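Side-chain contacts in conserved hypothetical protein Ta0289 (Thermoplasma acidophilum DSM 1728, PDB 1PVM), which is of unknown function but joins a pair of CBS domains to a zinc-ribbon-like domain that binds a metal ion through four cysteines: residues N69-P72 / D73-P76; V163-E166 / K167-K171. All coordinates share one frame; numbering follows the deposited sequence.

Contact 1. Residues N69-P72 / D73-P76; sequences NKKP and DEVP
K71 and E74 close a type I beta turn with P72 and D73 at its corners, in the long loop that runs from helix 58-65 to strand 87-89 of this CBS-domain protein. The backbone is extended at K70 and K71, bends at P72 and D73, whose angles are near those of the ideal turn, and becomes extended again at V75. The turn is sealed by E74 N donating to K71 O at 2.9 Å.

A second bond runs back the other way. E74 reaches back, extended beyond CG, to the start of the turn, where its OE1 accepts the N-H of K71 at 3.2 Å. The bond is bent to 153° at the hydrogen, and the donor comes from the anti side of the oxygen, 29° out of the carboxylate plane. K71 and E74 are therefore tied twice, once main chain to main chain and once through a side chain. The carboxylate also lies against the aliphatic part of K71, with E74 OE1 3.6 Å from K71 CB.

Beyond that point K71 runs alongside D73, both pointing the same way. A bend midway along the chain carries its end over to the aspartate, yet K71 NZ stays 3.8 Å from D73 OD2, a long salt bridge. The stronger partner of that oxygen is the amide of N69 of the second subunit, and the reciprocal bond from N69 to D73 of that subunit makes this turn part of the dimer interface.

On the buried side, P72 and V75 rest on F65 of helix 58-65. V75 CG1 lies anti to its own N (chi1 179°), which turns the other methyl toward K70. The two side chains cross at about a right angle, V75 CG2 meeting K70 CB at 3.7 Å.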
loop_
_atom_site.group_PDB
_atom_site.type_symbol
_atom_site.label_atom_id
_atom_site.label_comp_id
_atom_site.label_asym_id
_atom_site.label_seq_id
_atom_site.Cartn_x
_atom_site.Cartn_y
_atom_site.Cartn_z
ATOM N N ASN B 69 5.582 4.821 -15.876
ATOM C CA ASN B 69 5.994 3.686 -16.696
ATOM C C ASN B 69 7.496 3.672 -16.989
ATOM O O ASN B 69 7.921 3.669 -18.147
ATOM C CB ASN B 69 5.193 3.673 -18.005
ATOM C CG ASN B 69 5.376 2.389 -18.785
ATOM O OD1 ASN B 69 5.623 1.331 -18.211
ATOM N ND2 ASN B 69 5.237 2.471 -20.100
ATOM N N LYS B 70 8.293 3.657 -15.926
ATOM C CA LYS B 70 9.747 3.630 -16.033
ATOM C C LYS B 70 10.244 2.554 -15.084
ATOM O O LYS B 70 9.527 2.153 -14.166
ATOM C CB LYS B 70 10.354 4.967 -15.587
ATOM C CG LYS B 70 9.835 6.201 -16.306
ATOM C CD LYS B 70 10.301 6.229 -17.739
ATOM C CE LYS B 70 9.747 7.437 -18.458
ATOM N NZ LYS B 70 10.180 7.447 -19.879
ATOM N N LYS B 71 11.471 2.093 -15.294
ATOM C CA LYS B 71 12.052 1.091 -14.409
ATOM C C LYS B 71 12.278 1.749 -13.049
ATOM O O LYS B 71 12.597 2.937 -12.972
ATOM C CB LYS B 71 13.397 0.606 -14.950
ATOM C CG LYS B 71 13.311 -0.141 -16.269
ATOM C CD LYS B 71 14.697 -0.398 -16.846
ATOM C CE LYS B 71 15.545 -1.228 -15.901
ATOM N NZ LYS B 71 16.894 -1.512 -16.468
ATOM N N PRO B 72 12.112 0.983 -11.959
ATOM C CA PRO B 72 12.303 1.490 -10.599
ATOM C C PRO B 72 13.683 2.118 -10.365
ATOM O O PRO B 72 13.825 3.025 -9.546
ATOM C CB PRO B 72 12.094 0.247 -9.736
ATOM C CG PRO B 72 11.118 -0.549 -10.512
ATOM C CD PRO B 72 11.571 -0.390 -11.941
ATOM N N ASP B 73 14.701 1.637 -11.073
ATOM C CA ASP B 73 16.049 2.181 -10.893
ATOM C C ASP B 73 16.316 3.452 -11.704
ATOM O O ASP B 73 17.423 3.992 -11.657
ATOM C CB ASP B 73 17.110 1.128 -11.251
ATOM C CG ASP B 73 17.197 0.857 -12.753
ATOM O OD1 ASP B 73 16.560 1.587 -13.544
ATOM O OD2 ASP B 73 17.919 -0.087 -13.147
ATOM N N GLU B 74 15.311 3.930 -12.437
ATOM C CA GLU B 74 15.463 5.127 -13.266
ATOM C C GLU B 74 14.716 6.335 -12.721
ATOM O O GLU B 74 14.708 7.399 -13.349
ATOM C CB GLU B 74 14.944 4.878 -14.683
ATOM C CG GLU B 74 15.567 3.720 -15.423
ATOM C CD GLU B 74 15.012 3.588 -16.834
ATOM O OE1 GLU B 74 13.766 3.548 -16.992
ATOM O OE2 GLU B 74 15.820 3.523 -17.786
ATOM N N VAL B 75 14.074 6.177 -11.571
ATOM C CA VAL B 75 13.317 7.276 -10.994
ATOM C C VAL B 75 13.713 7.592 -9.559
ATOM O O VAL B 75 13.585 6.743 -8.676
ATOM C CB VAL B 75 11.808 6.968 -11.007
ATOM C CG1 VAL B 75 11.039 8.121 -10.364
ATOM C CG2 VAL B 75 11.333 6.729 -12.444
ATOM N N PRO B 76 14.215 8.815 -9.308
ATOM C CA PRO B 76 14.610 9.202 -7.948
ATOM C C PRO B 76 13.337 9.436 -7.136
ATOM O O PRO B 76 12.357 9.974 -7.659
ATOM C CB PRO B 76 15.414 10.482 -8.175
ATOM C CG PRO B 76 14.746 11.087 -9.371
ATOM C CD PRO B 76 14.519 9.889 -10.274
#

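Contact 2. Residues V163-E166 / K167-K171; sequences VYNE and KGEIK
N165 and E169 meet beside the turn of a tight beta hairpin, the amide and carboxylate planes nearly coplanar at 25° apart. With CG set between the backbone N and the carbonyl carbon (chi1 64°), the N165 amide bends in over the turn, and its end lies among the backbone of K167 and G168 and the carboxylate of E169. Replacing N165 by an alanine would remove this polar cover and would probably leave the E169 carboxylate without its neighbour across the turn.

Beneath it the backbone forms a type I turn with a G1 bulge: G168 N donates to N165 O at 3.0 Å, and N165 N to E169 O at 3.1 Å. G168 has a positive phi of 83°, at which a beta carbon would press on the preceding carbonyl oxygen. E169 OE2 forms a salt bridge with K167 NZ at 3.2 Å, its hydrogen bond weak, and has a stronger partner in the amide of N69 of the same chain.

Farther along, Y164 and I170 form a non-hydrogen-bonded antiparallel pair with their side chains side by side; the ring lays Y164 CE2 3.6 Å from I170 CG1 and has G168 O at its edge. K171 N then closes on V163 O at 2.8 Å. Outward, K167 and E169 pack on F29 of the second subunit and I170 on P67, while strands 160-164 and 170-175 continue as a two-stranded antiparallel sheet toward the metal-binding cysteines.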
loop_
_atom_site.group_PDB
_atom_site.type_symbol
_atom_site.label_atom_id
_atom_site.label_comp_id
_atom_site.label_asym_id
_atom_site.label_seq_id
_atom_site.Cartn_x
_atom_site.Cartn_y
_atom_site.Cartn_z
ATOM N N VAL B 163 0.517 15.515 -15.838
ATOM C CA VAL B 163 0.354 15.827 -17.259
ATOM C C VAL B 163 0.508 14.478 -17.966
ATOM O O VAL B 163 1.590 13.883 -17.957
ATOM C CB VAL B 163 1.430 16.796 -17.783
ATOM C CG1 VAL B 163 1.251 16.989 -19.284
ATOM C CG2 VAL B 163 1.329 18.137 -17.060
ATOM N N TYR B 164 -0.580 14.002 -18.568
ATOM C CA TYR B 164 -0.598 12.704 -19.238
ATOM C C TYR B 164 -0.418 12.754 -20.746
ATOM O O TYR B 164 -0.695 13.775 -21.378
ATOM C CB TYR B 164 -1.926 11.996 -18.964
ATOM C CG TYR B 164 -2.297 11.856 -17.506
ATOM C CD1 TYR B 164 -3.081 12.818 -16.867
ATOM C CD2 TYR B 164 -1.886 10.747 -16.773
ATOM C CE1 TYR B 164 -3.452 12.674 -15.533
ATOM C CE2 TYR B 164 -2.248 10.593 -15.441
ATOM C CZ TYR B 164 -3.030 11.556 -14.827
ATOM O OH TYR B 164 -3.396 11.391 -13.511
ATOM N N ASN B 165 0.048 11.641 -21.317
ATOM C CA ASN B 165 0.200 11.535 -22.765
ATOM C C ASN B 165 -0.858 10.545 -23.264
ATOM O O ASN B 165 -1.705 10.110 -22.483
ATOM C CB ASN B 165 1.621 11.105 -23.162
ATOM C CG ASN B 165 1.993 9.715 -22.681
ATOM O OD1 ASN B 165 3.165 9.325 -22.757
ATOM N ND2 ASN B 165 1.014 8.956 -22.198
ATOM N N GLU B 166 -0.820 10.192 -24.547
ATOM C CA GLU B 166 -1.830 9.293 -25.113
ATOM C C GLU B 166 -1.867 7.880 -24.539
ATOM O O GLU B 166 -2.876 7.172 -24.677
ATOM C CB GLU B 166 -1.672 9.220 -26.632
ATOM C CG GLU B 166 -0.372 8.604 -27.116
ATOM C CD GLU B 166 -0.188 8.766 -28.619
ATOM O OE1 GLU B 166 -1.135 8.444 -29.375
ATOM O OE2 GLU B 166 0.900 9.213 -29.041
ATOM N N LYS B 167 -0.774 7.474 -23.894
ATOM C CA LYS B 167 -0.681 6.145 -23.304
ATOM C C LYS B 167 -1.166 6.150 -21.860
ATOM O O LYS B 167 -1.215 5.106 -21.214
ATOM C CB LYS B 167 0.767 5.653 -23.344
ATOM C CG LYS B 167 1.351 5.545 -24.743
ATOM C CD LYS B 167 2.824 5.144 -24.720
ATOM C CE LYS B 167 3.025 3.690 -24.312
ATOM N NZ LYS B 167 2.585 3.416 -22.917
ATOM N N GLY B 168 -1.526 7.328 -21.360
ATOM C CA GLY B 168 -1.970 7.433 -19.984
ATOM C C GLY B 168 -0.775 7.536 -19.051
ATOM O O GLY B 168 -0.918 7.483 -17.829
ATOM N N GLU B 169 0.417 7.675 -19.621
ATOM C CA GLU B 169 1.625 7.795 -18.811
ATOM C C GLU B 169 1.732 9.205 -18.266
ATOM O O GLU B 169 1.370 10.165 -18.948
ATOM C CB GLU B 169 2.886 7.534 -19.643
ATOM C CG GLU B 169 2.950 6.205 -20.381
ATOM C CD GLU B 169 4.165 6.127 -21.291
ATOM O OE1 GLU B 169 4.437 7.112 -22.014
ATOM O OE2 GLU B 169 4.851 5.084 -21.293
ATOM N N ILE B 170 2.222 9.336 -17.038
ATOM C CA ILE B 170 2.432 10.657 -16.465
ATOM C C ILE B 170 3.777 11.097 -17.029
ATOM O O ILE B 170 4.811 10.502 -16.718
ATOM C CB ILE B 170 2.525 10.624 -14.919
ATOM C CG1 ILE B 170 1.140 10.374 -14.323
ATOM C CG2 ILE B 170 3.095 11.941 -14.400
ATOM C CD1 ILE B 170 1.113 10.372 -12.813
ATOM N N LYS B 171 3.761 12.116 -17.883
ATOM C CA LYS B 171 4.997 12.611 -18.473
ATOM C C LYS B 171 5.787 13.421 -17.458
ATOM O O LYS B 171 6.992 13.243 -17.303
ATOM C CB LYS B 171 4.698 13.467 -19.705
ATOM C CG LYS B 171 4.954 12.748 -21.013
ATOM C CD LYS B 171 6.393 12.268 -21.065
ATOM C CE LYS B 171 6.715 11.597 -22.373
ATOM N NZ LYS B 171 8.051 10.967 -22.317
#

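Contact 1 closes well before contact 2 opens along the chain, yet their centres are only 15 Å apart, on the same side of the chain's centre. The 69-76 turn belongs to the loop between helix 58-65 and strand 87-89, the 163-171 hairpin to the zinc-ribbon-like part, so they share no sheet. They touch where N69 ND2 lies 2.9 Å from E169 OE2, a probable hydrogen bond. Because that amide also reaches the second subunit, and both contacts touch this partner, the pair links the CBS region to the ribbon hairpin right at the dimer interface. The metal-binding ribbon thus meets the loop after helix 58-65 and the second subunit at one place.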